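Local coordinates for protein methylmalonyl-CoA carboxyltransferase 12S subunit (Propionibacterium freudenreichii, PDB 1ON3) that catalyses the transfer of the carboxyl group of methylmalonyl-CoA to the biotin of the 1.3S subunit, as the hexameric core of transcarboxylase, at residues A100-T105 and Y137-A142; Q170-A175 and Y184-T189; P177-A182 and H199-G204. One frame throughout, in Å; residues are numbered along the deposited sequence.

Contact 1: residues A100-T105 and Y137-A142; sequences ASQDFT and YDSGGA. With MCA (methylmalonyl-coenzyme A), chain T.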
loop_
_atom_site.group_PDB
_atom_site.type_symbol
_atom_site.label_atom_id
_atom_site.label_comp_id
_atom_site.label_asym_id
_atom_site.label_seq_id
_atom_site.Cartn_x
_atom_site.Cartn_y
_atom_site.Cartn_z
ATOM N N ALA E 100 11.367 32.558 -4.171
ATOM C CA ALA E 100 12.668 33.067 -3.749
ATOM C C ALA E 100 13.068 34.122 -4.772
ATOM O O ALA E 100 12.736 34.015 -5.958
ATOM C CB ALA E 100 13.695 31.951 -3.714
ATOM N N SER E 101 13.785 35.145 -4.329
ATOM C CA SER E 101 14.171 36.204 -5.252
ATOM C C SER E 101 15.548 36.704 -4.841
ATOM O O SER E 101 15.704 37.274 -3.763
ATOM C CB SER E 101 13.127 37.326 -5.193
ATOM O OG SER E 101 13.315 38.298 -6.204
ATOM N N GLN E 102 16.544 36.462 -5.686
ATOM C CA GLN E 102 17.913 36.881 -5.389
ATOM C C GLN E 102 18.080 38.381 -5.511
ATOM O O GLN E 102 17.524 39.018 -6.414
ATOM C CB GLN E 102 18.911 36.169 -6.313
ATOM C CG GLN E 102 19.128 34.711 -5.945
ATOM C CD GLN E 102 20.142 34.013 -6.834
ATOM O OE1 GLN E 102 20.064 34.102 -8.056
ATOM N NE2 GLN E 102 21.085 33.298 -6.222
ATOM N N ASP E 103 18.872 38.932 -4.593
ATOM C CA ASP E 103 19.121 40.361 -4.543
ATOM C C ASP E 103 20.544 40.649 -5.012
ATOM O O ASP E 103 21.508 40.536 -4.242
ATOM C CB ASP E 103 18.926 40.866 -3.111
ATOM C CG ASP E 103 18.998 42.372 -3.014
ATOM O OD1 ASP E 103 19.337 43.019 -4.022
ATOM O OD2 ASP E 103 18.718 42.909 -1.924
ATOM N N PHE E 104 20.664 41.013 -6.284
ATOM C CA PHE E 104 21.957 41.327 -6.870
ATOM C C PHE E 104 22.661 42.521 -6.196
ATOM O O PHE E 104 23.882 42.629 -6.266
ATOM C CB PHE E 104 21.792 41.623 -8.363
ATOM C CG PHE E 104 23.096 41.786 -9.089
ATOM C CD1 PHE E 104 23.864 40.672 -9.418
ATOM C CD2 PHE E 104 23.587 43.057 -9.390
ATOM C CE1 PHE E 104 25.098 40.809 -10.027
ATOM C CE2 PHE E 104 24.829 43.210 -10.001
ATOM C CZ PHE E 104 25.587 42.082 -10.319
ATOM N N THR E 105 21.908 43.416 -5.560
ATOM C CA THR E 105 22.521 44.580 -4.894
ATOM C C THR E 105 23.312 44.184 -3.650
ATOM O O THR E 105 24.019 45.006 -3.061
ATOM C CB THR E 105 21.469 45.636 -4.455
ATOM O OG1 THR E 105 20.729 45.149 -3.326
ATOM C CG2 THR E 105 20.516 45.951 -5.601
ATOM N N TYR E 137 16.289 34.394 -10.362
ATOM C CA TYR E 137 17.745 34.281 -10.283
ATOM C C TYR E 137 18.405 35.573 -10.793
ATOM O O TYR E 137 18.030 36.095 -11.834
ATOM C CB TYR E 137 18.213 33.114 -11.156
ATOM C CG TYR E 137 17.747 31.760 -10.688
ATOM C CD1 TYR E 137 18.587 30.937 -9.950
ATOM C CD2 TYR E 137 16.486 31.273 -11.039
ATOM C CE1 TYR E 137 18.197 29.650 -9.573
ATOM C CE2 TYR E 137 16.075 29.988 -10.667
ATOM C CZ TYR E 137 16.933 29.181 -9.939
ATOM O OH TYR E 137 16.547 27.910 -9.579
ATOM N N ASP E 138 19.410 36.061 -10.075
ATOM C CA ASP E 138 20.100 37.294 -10.432
ATOM C C ASP E 138 21.356 37.172 -9.577
ATOM O O ASP E 138 21.414 37.737 -8.486
ATOM C CB ASP E 138 19.246 38.488 -9.966
ATOM C CG ASP E 138 19.676 39.804 -10.599
ATOM O OD1 ASP E 138 20.784 39.839 -11.160
ATOM O OD2 ASP E 138 18.910 40.794 -10.518
ATOM N N SER E 139 22.363 36.450 -10.069
ATOM C CA SER E 139 23.539 36.182 -9.245
ATOM C C SER E 139 24.876 35.929 -9.937
ATOM O O SER E 139 24.933 35.438 -11.057
ATOM C CB SER E 139 23.211 34.964 -8.359
ATOM O OG SER E 139 24.360 34.374 -7.775
ATOM N N GLY E 140 25.955 36.221 -9.216
ATOM C CA GLY E 140 27.295 35.984 -9.731
ATOM C C GLY E 140 27.775 34.572 -9.415
ATOM O O GLY E 140 28.949 34.251 -9.611
ATOM N N GLY E 141 26.870 33.726 -8.922
ATOM C CA GLY E 141 27.233 32.351 -8.596
ATOM C C GLY E 141 27.540 32.095 -7.120
ATOM O O GLY E 141 27.178 32.886 -6.256
ATOM N N ALA E 142 28.210 30.986 -6.820
ATOM C CA ALA E 142 28.541 30.665 -5.432
ATOM C C ALA E 142 29.406 31.782 -4.845
ATOM O O ALA E 142 30.335 32.258 -5.494
ATOM C CB ALA E 142 29.278 29.328 -5.358
HETATM C C8 MCA T . 29.966 38.783 -8.158
HETATM N N9 MCA T . 30.417 39.306 -6.942
HETATM C C4 MCA T . 30.800 38.195 -6.210
HETATM C C5 MCA T . 30.545 37.084 -7.048
HETATM N N7 MCA T . 30.023 37.479 -8.266
HETATM N N3 MCA T . 31.325 38.149 -4.918
HETATM C C2 MCA T . 31.591 36.861 -4.506
HETATM N N1 MCA T . 31.384 35.710 -5.230
HETATM C C6 MCA T . 30.855 35.782 -6.517
HETATM N N6 MCA T . 30.666 34.637 -7.181
HETATM C "C1'" MCA T . 30.501 40.582 -6.474
HETATM C "C2'" MCA T . 31.587 41.332 -7.252
HETATM O "O2'" MCA T . 32.853 41.118 -6.693
HETATM C "C3'" MCA T . 31.065 42.746 -7.205
HETATM O "O3'" MCA T . 31.531 43.381 -6.027
HETATM C "C4'" MCA T . 29.529 42.632 -7.231
HETATM O "O4'" MCA T . 29.272 41.263 -6.733
HETATM C "C5'" MCA T . 28.804 42.703 -8.634
HETATM O "O5'" MCA T . 29.657 42.820 -9.478
HETATM P P1 MCA T . 30.220 43.438 -10.585
HETATM O O11 MCA T . 31.423 42.919 -10.982
HETATM O O12 MCA T . 30.205 44.644 -10.012
HETATM O O6 MCA T . 29.341 43.299 -11.961
HETATM P P2 MCA T . 28.760 43.109 -13.144
HETATM O O21 MCA T . 29.794 43.871 -13.663
HETATM O O22 MCA T . 27.377 43.312 -13.315
HETATM O O7 MCA T . 29.130 41.589 -13.493
HETATM C CPB MCA T . 28.819 40.640 -12.826
HETATM C CPA MCA T . 29.179 39.185 -13.064
HETATM C CP7 MCA T . 30.582 39.281 -12.422
HETATM C CP9 MCA T . 29.026 38.751 -14.542
HETATM C CP8 MCA T . 28.206 38.323 -12.222
HETATM O OP3 MCA T . 30.571 39.637 -11.232
HETATM C CP6 MCA T . 31.441 38.153 -12.344
HETATM O OP2 MCA T . 31.711 37.533 -13.436
HETATM N NP2 MCA T . 31.959 37.707 -11.034
HETATM C CP5 MCA T . 32.184 36.303 -10.949
HETATM C CP4 MCA T . 31.754 35.024 -11.422
HETATM C CP3 MCA T . 32.179 33.730 -10.916
HETATM O OP1 MCA T . 33.536 33.742 -10.950
HETATM N NP1 MCA T . 31.532 32.505 -10.430
HETATM C CP2 MCA T . 32.500 31.521 -10.033
HETATM C CP1 MCA T . 31.749 30.424 -9.407
HETATM P P3 MCA T . 31.573 44.859 -5.302
HETATM O O31 MCA T . 32.500 45.313 -6.389
HETATM O O32 MCA T . 32.271 44.700 -3.983
HETATM O O33 MCA T . 30.331 45.713 -5.272
HETATM S S MCA T . 32.564 29.233 -8.894
HETATM C CS1 MCA T . 31.055 28.724 -8.521
HETATM O OS1 MCA T . 29.893 29.204 -8.648
HETATM C CS2 MCA T . 30.880 27.427 -9.027
HETATM C CS3 MCA T . 30.585 26.476 -8.154
HETATM C CS4 MCA T . 30.835 26.746 -10.427
HETATM O OS4 MCA T . 31.105 25.554 -10.581
HETATM O OS5 MCA T . 30.522 27.487 -11.349
HETATM O O HOH W 1 18.295 41.248 -7.738
#

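Contact 2: residues Q170-A175 and Y184-T189; sequences QIAIIA and YSPALT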
loop_
_atom_site.group_PDB
_atom_site.type_symbol
_atom_site.label_atom_id
_atom_site.label_comp_id
_atom_site.label_asym_id
_atom_site.label_seq_id
_atom_site.Cartn_x
_atom_site.Cartn_y
_atom_site.Cartn_z
ATOM N N GLN E 170 8.002 23.816 -10.777
ATOM C CA GLN E 170 9.113 24.704 -10.445
ATOM C C GLN E 170 9.415 25.582 -11.651
ATOM O O GLN E 170 9.715 25.075 -12.736
ATOM C CB GLN E 170 10.371 23.899 -10.086
ATOM C CG GLN E 170 10.227 22.946 -8.922
ATOM C CD GLN E 170 11.505 22.176 -8.678
ATOM O OE1 GLN E 170 12.437 22.693 -8.061
ATOM N NE2 GLN E 170 11.568 20.940 -9.185
ATOM N N ILE E 171 9.314 26.894 -11.449
ATOM C CA ILE E 171 9.535 27.887 -12.492
ATOM C C ILE E 171 10.728 28.790 -12.151
ATOM O O ILE E 171 10.780 29.406 -11.085
ATOM C CB ILE E 171 8.262 28.759 -12.670
ATOM C CG1 ILE E 171 7.099 27.863 -13.115
ATOM C CG2 ILE E 171 8.495 29.872 -13.697
ATOM C CD1 ILE E 171 5.717 28.550 -13.073
ATOM N N ALA E 172 11.688 28.860 -13.059
ATOM C CA ALA E 172 12.850 29.697 -12.840
ATOM C C ALA E 172 12.766 30.918 -13.741
ATOM O O ALA E 172 12.407 30.808 -14.918
ATOM C CB ALA E 172 14.109 28.919 -13.144
ATOM N N ILE E 173 13.076 32.082 -13.187
ATOM C CA ILE E 173 13.094 33.310 -13.980
ATOM C C ILE E 173 14.495 33.899 -13.834
ATOM O O ILE E 173 14.879 34.316 -12.740
ATOM C CB ILE E 173 12.064 34.362 -13.476
ATOM C CG1 ILE E 173 10.650 33.784 -13.491
ATOM C CG2 ILE E 173 12.094 35.590 -14.376
ATOM C CD1 ILE E 173 10.162 33.347 -12.120
ATOM N N ILE E 174 15.267 33.891 -14.921
ATOM C CA ILE E 174 16.618 34.442 -14.901
ATOM C C ILE E 174 16.453 35.897 -15.300
ATOM O O ILE E 174 16.072 36.192 -16.439
ATOM C CB ILE E 174 17.559 33.774 -15.937
ATOM C CG1 ILE E 174 17.291 32.274 -16.040
ATOM C CG2 ILE E 174 19.018 34.061 -15.537
ATOM C CD1 ILE E 174 17.508 31.506 -14.790
ATOM N N ALA E 175 16.753 36.803 -14.374
ATOM C CA ALA E 175 16.567 38.227 -14.626
ATOM C C ALA E 175 17.823 39.066 -14.413
ATOM O O ALA E 175 17.743 40.277 -14.189
ATOM C CB ALA E 175 15.436 38.747 -13.742
ATOM N N TYR E 184 22.726 25.165 -13.109
ATOM C CA TYR E 184 22.117 23.840 -13.046
ATOM C C TYR E 184 20.796 23.806 -12.264
ATOM O O TYR E 184 19.958 22.942 -12.505
ATOM C CB TYR E 184 23.118 22.828 -12.483
ATOM C CG TYR E 184 24.261 22.530 -13.434
ATOM C CD1 TYR E 184 25.593 22.679 -13.029
ATOM C CD2 TYR E 184 24.012 22.105 -14.747
ATOM C CE1 TYR E 184 26.652 22.415 -13.915
ATOM C CE2 TYR E 184 25.052 21.841 -15.632
ATOM C CZ TYR E 184 26.380 22.001 -15.208
ATOM O OH TYR E 184 27.426 21.758 -16.090
ATOM N N SER E 185 20.599 24.747 -11.339
ATOM C CA SER E 185 19.343 24.783 -10.583
ATOM C C SER E 185 18.205 25.091 -11.587
ATOM O O SER E 185 17.196 24.380 -11.632
ATOM C CB SER E 185 19.419 25.826 -9.459
ATOM O OG SER E 185 18.227 25.828 -8.684
ATOM N N PRO E 186 18.351 26.151 -12.402
ATOM C CA PRO E 186 17.290 26.440 -13.379
ATOM C C PRO E 186 17.053 25.230 -14.295
ATOM O O PRO E 186 15.915 24.897 -14.634
ATOM C CB PRO E 186 17.854 27.633 -14.144
ATOM C CG PRO E 186 18.493 28.404 -13.067
ATOM C CD PRO E 186 19.238 27.324 -12.263
ATOM N N ALA E 187 18.137 24.570 -14.686
ATOM C CA ALA E 187 18.029 23.403 -15.565
ATOM C C ALA E 187 17.232 22.289 -14.912
ATOM O O ALA E 187 16.585 21.511 -15.592
ATOM C CB ALA E 187 19.431 22.875 -15.931
ATOM N N LEU E 188 17.298 22.204 -13.592
ATOM C CA LEU E 188 16.582 21.159 -12.862
ATOM C C LEU E 188 15.135 21.542 -12.520
ATOM O O LEU E 188 14.373 20.709 -12.025
ATOM C CB LEU E 188 17.378 20.793 -11.601
ATOM C CG LEU E 188 18.737 20.095 -11.850
ATOM C CD1 LEU E 188 19.538 20.019 -10.552
ATOM C CD2 LEU E 188 18.517 18.689 -12.414
ATOM N N THR E 189 14.751 22.795 -12.772
ATOM C CA THR E 189 13.367 23.213 -12.517
ATOM C C THR E 189 12.626 22.795 -13.784
ATOM O O THR E 189 13.219 22.177 -14.665
ATOM C CB THR E 189 13.209 24.748 -12.332
ATOM O OG1 THR E 189 13.566 25.430 -13.548
ATOM C CG2 THR E 189 14.099 25.252 -11.156
#

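Contact 3: residues P177-A182 and H199-G204; sequences PCAGGA and HMFITG. With DXX (methylmalonic acid), chain U; MCA (methylmalonyl-coenzyme A), chain T.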
loop_
_atom_site.group_PDB
_atom_site.type_symbol
_atom_site.label_atom_id
_atom_site.label_comp_id
_atom_site.label_asym_id
_atom_site.label_seq_id
_atom_site.Cartn_x
_atom_site.Cartn_y
_atom_site.Cartn_z
ATOM N N PRO E 177 22.512 38.138 -14.099
ATOM C CA PRO E 177 23.523 37.120 -14.375
ATOM C C PRO E 177 23.175 35.822 -13.656
ATOM O O PRO E 177 22.407 35.812 -12.690
ATOM C CB PRO E 177 24.805 37.724 -13.794
ATOM C CG PRO E 177 24.567 39.184 -13.864
ATOM C CD PRO E 177 23.120 39.315 -13.458
ATOM N N CYS E 178 23.761 34.742 -14.148
ATOM C CA CYS E 178 23.635 33.400 -13.590
ATOM C C CYS E 178 24.945 32.794 -14.060
ATOM O O CYS E 178 24.997 31.993 -15.001
ATOM C CB CYS E 178 22.444 32.646 -14.186
ATOM S SG CYS E 178 22.070 31.114 -13.256
ATOM N N ALA E 179 26.019 33.209 -13.396
ATOM C CA ALA E 179 27.368 32.788 -13.757
ATOM C C ALA E 179 27.870 31.501 -13.131
ATOM O O ALA E 179 28.094 31.433 -11.913
ATOM C CB ALA E 179 28.344 33.920 -13.450
ATOM N N GLY E 180 28.066 30.488 -13.969
ATOM C CA GLY E 180 28.581 29.224 -13.492
ATOM C C GLY E 180 27.588 28.117 -13.184
ATOM O O GLY E 180 26.462 28.096 -13.683
ATOM N N GLY E 181 28.034 27.186 -12.348
ATOM C CA GLY E 181 27.214 26.053 -11.956
ATOM C C GLY E 181 25.855 26.413 -11.394
ATOM O O GLY E 181 24.971 25.566 -11.363
ATOM N N ALA E 182 25.685 27.650 -10.936
ATOM C CA ALA E 182 24.390 28.092 -10.415
ATOM C C ALA E 182 23.312 27.745 -11.451
ATOM O O ALA E 182 22.169 27.441 -11.107
ATOM C CB ALA E 182 24.406 29.595 -10.181
ATOM N N HIS E 199 21.890 36.757 -18.412
ATOM C CA HIS E 199 22.931 35.959 -19.044
ATOM C C HIS E 199 23.133 34.715 -18.190
ATOM O O HIS E 199 23.034 34.760 -16.960
ATOM C CB HIS E 199 24.237 36.751 -19.194
ATOM C CG HIS E 199 24.112 37.933 -20.105
ATOM N ND1 HIS E 199 23.716 39.176 -19.658
ATOM C CD2 HIS E 199 24.233 38.039 -21.450
ATOM C CE1 HIS E 199 23.593 39.995 -20.689
ATOM N NE2 HIS E 199 23.899 39.329 -21.789
ATOM N N MET E 200 23.396 33.598 -18.848
ATOM C CA MET E 200 23.577 32.333 -18.159
ATOM C C MET E 200 24.634 31.515 -18.899
ATOM O O MET E 200 24.655 31.489 -20.124
ATOM C CB MET E 200 22.231 31.590 -18.150
ATOM C CG MET E 200 22.233 30.217 -17.525
ATOM S SD MET E 200 20.523 29.688 -17.159
ATOM C CE MET E 200 19.916 29.233 -18.804
ATOM N N PHE E 201 25.522 30.866 -18.154
ATOM C CA PHE E 201 26.559 30.039 -18.764
ATOM C C PHE E 201 27.331 29.264 -17.706
ATOM O O PHE E 201 27.370 29.658 -16.534
ATOM C CB PHE E 201 27.514 30.896 -19.611
ATOM C CG PHE E 201 27.927 32.186 -18.959
ATOM C CD1 PHE E 201 28.686 32.185 -17.789
ATOM C CD2 PHE E 201 27.552 33.406 -19.517
ATOM C CE1 PHE E 201 29.067 33.387 -17.183
ATOM C CE2 PHE E 201 27.925 34.612 -18.923
ATOM C CZ PHE E 201 28.683 34.605 -17.753
ATOM N N ILE E 202 27.906 28.139 -18.108
ATOM C CA ILE E 202 28.672 27.328 -17.170
ATOM C C ILE E 202 30.062 27.945 -17.066
ATOM O O ILE E 202 30.601 28.092 -15.974
ATOM C CB ILE E 202 28.776 25.860 -17.641
ATOM C CG1 ILE E 202 27.410 25.170 -17.484
ATOM C CG2 ILE E 202 29.832 25.119 -16.828
ATOM C CD1 ILE E 202 26.750 25.420 -16.111
ATOM N N THR E 203 30.630 28.309 -18.214
ATOM C CA THR E 203 31.948 28.936 -18.247
ATOM C C THR E 203 31.839 30.317 -18.902
ATOM O O THR E 203 31.243 30.466 -19.974
ATOM C CB THR E 203 32.953 28.072 -19.023
ATOM O OG1 THR E 203 32.931 26.740 -18.497
ATOM C CG2 THR E 203 34.369 28.634 -18.881
ATOM N N GLY E 204 32.421 31.322 -18.253
ATOM C CA GLY E 204 32.363 32.675 -18.773
ATOM C C GLY E 204 33.176 32.898 -20.034
ATOM O O GLY E 204 34.047 32.093 -20.358
HETATM C C1 DXX U . 34.637 29.234 -13.759
HETATM O O1 DXX U . 35.236 29.717 -12.687
HETATM C CA DXX U . 33.486 29.584 -13.957
HETATM C CB DXX U . 32.700 28.562 -13.418
HETATM C C DXX U . 32.912 30.738 -14.590
HETATM O O DXX U . 33.557 31.073 -15.606
HETATM O O2 DXX U . 31.892 31.328 -14.188
HETATM C C8 MCA T . 29.966 38.783 -8.158
HETATM N N9 MCA T . 30.417 39.306 -6.942
HETATM C C4 MCA T . 30.800 38.195 -6.210
HETATM C C5 MCA T . 30.545 37.084 -7.048
HETATM N N7 MCA T . 30.023 37.479 -8.266
HETATM N N3 MCA T . 31.325 38.149 -4.918
HETATM C C2 MCA T . 31.591 36.861 -4.506
HETATM N N1 MCA T . 31.384 35.710 -5.230
HETATM C C6 MCA T . 30.855 35.782 -6.517
HETATM N N6 MCA T . 30.666 34.637 -7.181
HETATM C "C1'" MCA T . 30.501 40.582 -6.474
HETATM C "C2'" MCA T . 31.587 41.332 -7.252
HETATM O "O2'" MCA T . 32.853 41.118 -6.693
HETATM C "C3'" MCA T . 31.065 42.746 -7.205
HETATM O "O3'" MCA T . 31.531 43.381 -6.027
HETATM C "C4'" MCA T . 29.529 42.632 -7.231
HETATM O "O4'" MCA T . 29.272 41.263 -6.733
HETATM C "C5'" MCA T . 28.804 42.703 -8.634
HETATM O "O5'" MCA T . 29.657 42.820 -9.478
HETATM P P1 MCA T . 30.220 43.438 -10.585
HETATM O O11 MCA T . 31.423 42.919 -10.982
HETATM O O12 MCA T . 30.205 44.644 -10.012
HETATM O O6 MCA T . 29.341 43.299 -11.961
HETATM P P2 MCA T . 28.760 43.109 -13.144
HETATM O O21 MCA T . 29.794 43.871 -13.663
HETATM O O22 MCA T . 27.377 43.312 -13.315
HETATM O O7 MCA T . 29.130 41.589 -13.493
HETATM C CPB MCA T . 28.819 40.640 -12.826
HETATM C CPA MCA T . 29.179 39.185 -13.064
HETATM C CP7 MCA T . 30.582 39.281 -12.422
HETATM C CP9 MCA T . 29.026 38.751 -14.542
HETATM C CP8 MCA T . 28.206 38.323 -12.222
HETATM O OP3 MCA T . 30.571 39.637 -11.232
HETATM C CP6 MCA T . 31.441 38.153 -12.344
HETATM O OP2 MCA T . 31.711 37.533 -13.436
HETATM N NP2 MCA T . 31.959 37.707 -11.034
HETATM C CP5 MCA T . 32.184 36.303 -10.949
HETATM C CP4 MCA T . 31.754 35.024 -11.422
HETATM C CP3 MCA T . 32.179 33.730 -10.916
HETATM O OP1 MCA T . 33.536 33.742 -10.950
HETATM N NP1 MCA T . 31.532 32.505 -10.430
HETATM C CP2 MCA T . 32.500 31.521 -10.033
HETATM C CP1 MCA T . 31.749 30.424 -9.407
HETATM P P3 MCA T . 31.573 44.859 -5.302
HETATM O O31 MCA T . 32.500 45.313 -6.389
HETATM O O32 MCA T . 32.271 44.700 -3.983
HETATM O O33 MCA T . 30.331 45.713 -5.272
HETATM S S MCA T . 32.564 29.233 -8.894
HETATM C CS1 MCA T . 31.055 28.724 -8.521
HETATM O OS1 MCA T . 29.893 29.204 -8.648
HETATM C CS2 MCA T . 30.880 27.427 -9.027
HETATM C CS3 MCA T . 30.585 26.476 -8.154
HETATM C CS4 MCA T . 30.835 26.746 -10.427
HETATM O OS4 MCA T . 31.105 25.554 -10.581
HETATM O OS5 MCA T . 30.522 27.487 -11.349
#

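Contact 1: residues A100-T105 and Y137-A142
Gln102 and Asp138 face each other where the parallel neighbours 95-102 and 133-139 run out, their segment axes 5.9 Å apart at closest and splayed by 30°. Gln102 spans the gap with an extended side chain: CG lies anti to its carbonyl carbon (chi1 -74°), and the amide ends over the backbone of 137-139. Its OE1 accepts the N-H of Asp138 at 2.9 Å in a fairly straight bond, the donor tilted 24° from the carbonyl plane, and Ser139 CB packs against both ends of the amide. NE2 is taken by Gln115, so OE1 and NE2 are both held and the amide's flip is fixed. Cut back to an alanine, this position is likely to leave the Asp138 N-H without its acceptor and Gln115 without its amide partner. OD1 of Asp138 touches the CB of Phe104 at 3.5 Å, the side chains crossing at about a right angle, and Asp138 O lies in plane at the edge of the ring. OD2 reaches a water that also bridges Gln102 O and Phe104 N, and forms a salt bridge with Arg49. The OG of Ser139 takes the N-H of Gly141 at 2.8 Å in an ST turn. The loop here grips methylmalonyl-CoA: the adenine N6 donates to O of both Gly140 and Ala142, and Ala142 N donates to the thioester oxygen OS1 at 3.1 Å. From the other segment, Phe104 CZ packs on C5' at 3.7 Å. This is a beta-alpha-beta unit of the crotonase-like carboxyltransferase fold, its strand ends forming part of the CoA pocket.

Contact 2: residues Q170-A175 and Y184-T189
Ala172 and Ile174 meet Pro186 in the apolar part of this contact, where the short helix 184-188 lies on strand 170-175. The proline ring is touched by two residues of the strand. The CD1 methyl of Ile174 comes to 3.7 Å from Pro186 CG, the two side chains crossing at about a right angle, and the CB of Ala172 lies 4.1 Å from Pro186 CB. The CB of Ile174 does not itself point at the helix; with CG1 anti to the carbonyl carbon (chi1 -38°), the end of the chain is carried to the ring. At the other end of the contact Thr189 packs by its carbon atoms on Gln170, CB against CB at 3.7 Å, and its OG1 touches the CB of Ala172.

The polar bonds stay on the helix side, for none crosses between the segments. The hydroxyl of Thr189 donates to Pro186 O at 2.6 Å, and the backbone N of Thr189 donates to the same oxygen, so two donors grip this carbonyl. The chi1 of 64° sets OG1 between the backbone N and the carbonyl carbon, turned back toward that acceptor. Gln170 sends its amide past Thr189, and NE2 is bonded to the O of Asn161 on helix 147-164.

The segment axes approach to 8.1 Å at 140°. Strand 170-175 lies between 133-139 and 191-195 in the sheet; Tyr137 and Ile192 from those neighbours also touch Pro186, helix 147-164 packs against Leu188, and Ile385 of the second subunit meets Tyr184 and Ala187.

Contact 3: residues P177-A182 and H199-G204
Ala179 and Phe201 mark the closely fitted end of a short parallel pairing in which the axes of 177-179 and 199-201 lie 4.8 Å apart, only 11° from parallel. Here Gly180 N donates to the O of Phe201 at 2.8 Å, meeting the carbonyl almost head-on, and Gly180 CA makes a straight CA-H...O contact with the O of Ile202. The phenyl ring, swung by a chi1 of 44° to a place between its backbone N and carbonyl carbon, brings CE1 to 3.8 Å from Ala179 CB. Past it, Ile202 lays its CD1 methyl 3.6 Å from the O of Gly180. On the opposite face of the pairing from Ala179 and Phe201, Cys178 and Met200 touch by their CB atoms at 4.1 Å.

The pairing is slacker before Ala179, where the bond from Phe201 N to Cys178 O is weak at 3.4 Å. Pro177 and His199, both partly exposed, form the more open side; His199 leads its imidazole away from Pro177, and its NE2 is held by Asp219.

Both strands run on into the substrate site. Gly181 N donates almost straight (177°) to the carboxylate oxygen OS5 of methylmalonyl-CoA at 2.7 Å, and Gly204 N, at the N-cap of helix 205-212, donates to the O of methylmalonic acid at 2.9 Å. Any side chain on Gly180 would run into OS5. Glu380 of the second subunit binds the N of Ile202, placing the contact beside a subunit interface. Backbone N-H groups offered to substrate by a Gly-Gly turn and a helix N-cap are in keeping with the crotonase-like fold of carboxyltransferases.

Following the chain from the N terminus, contact 1 joins strands 95-102 and 133-139 across helix 113-129 and closes before the others open. Contact 2 closes the short loop from strand 170-175 through 177-179 to helix 184-188; contact 3 closes the one through helix 184-188 and strand 191-195. These two cross, since 177-182 lies between 170-175 and 184-189, while 199-204 follows beyond both. Tyr137 links contact 1 to contact 2, packing on Ala172 and Pro186 with its hydroxyl hydrogen-bonded to that of Ser185. Ser139 N, 2.7 Å from Pro177 O and probably bonded, joins contacts 1 and 3, which share methylmalonyl-CoA. Tyr184 of contact 2 packs on Ile202 of contact 3, and both contacts reach the second subunit.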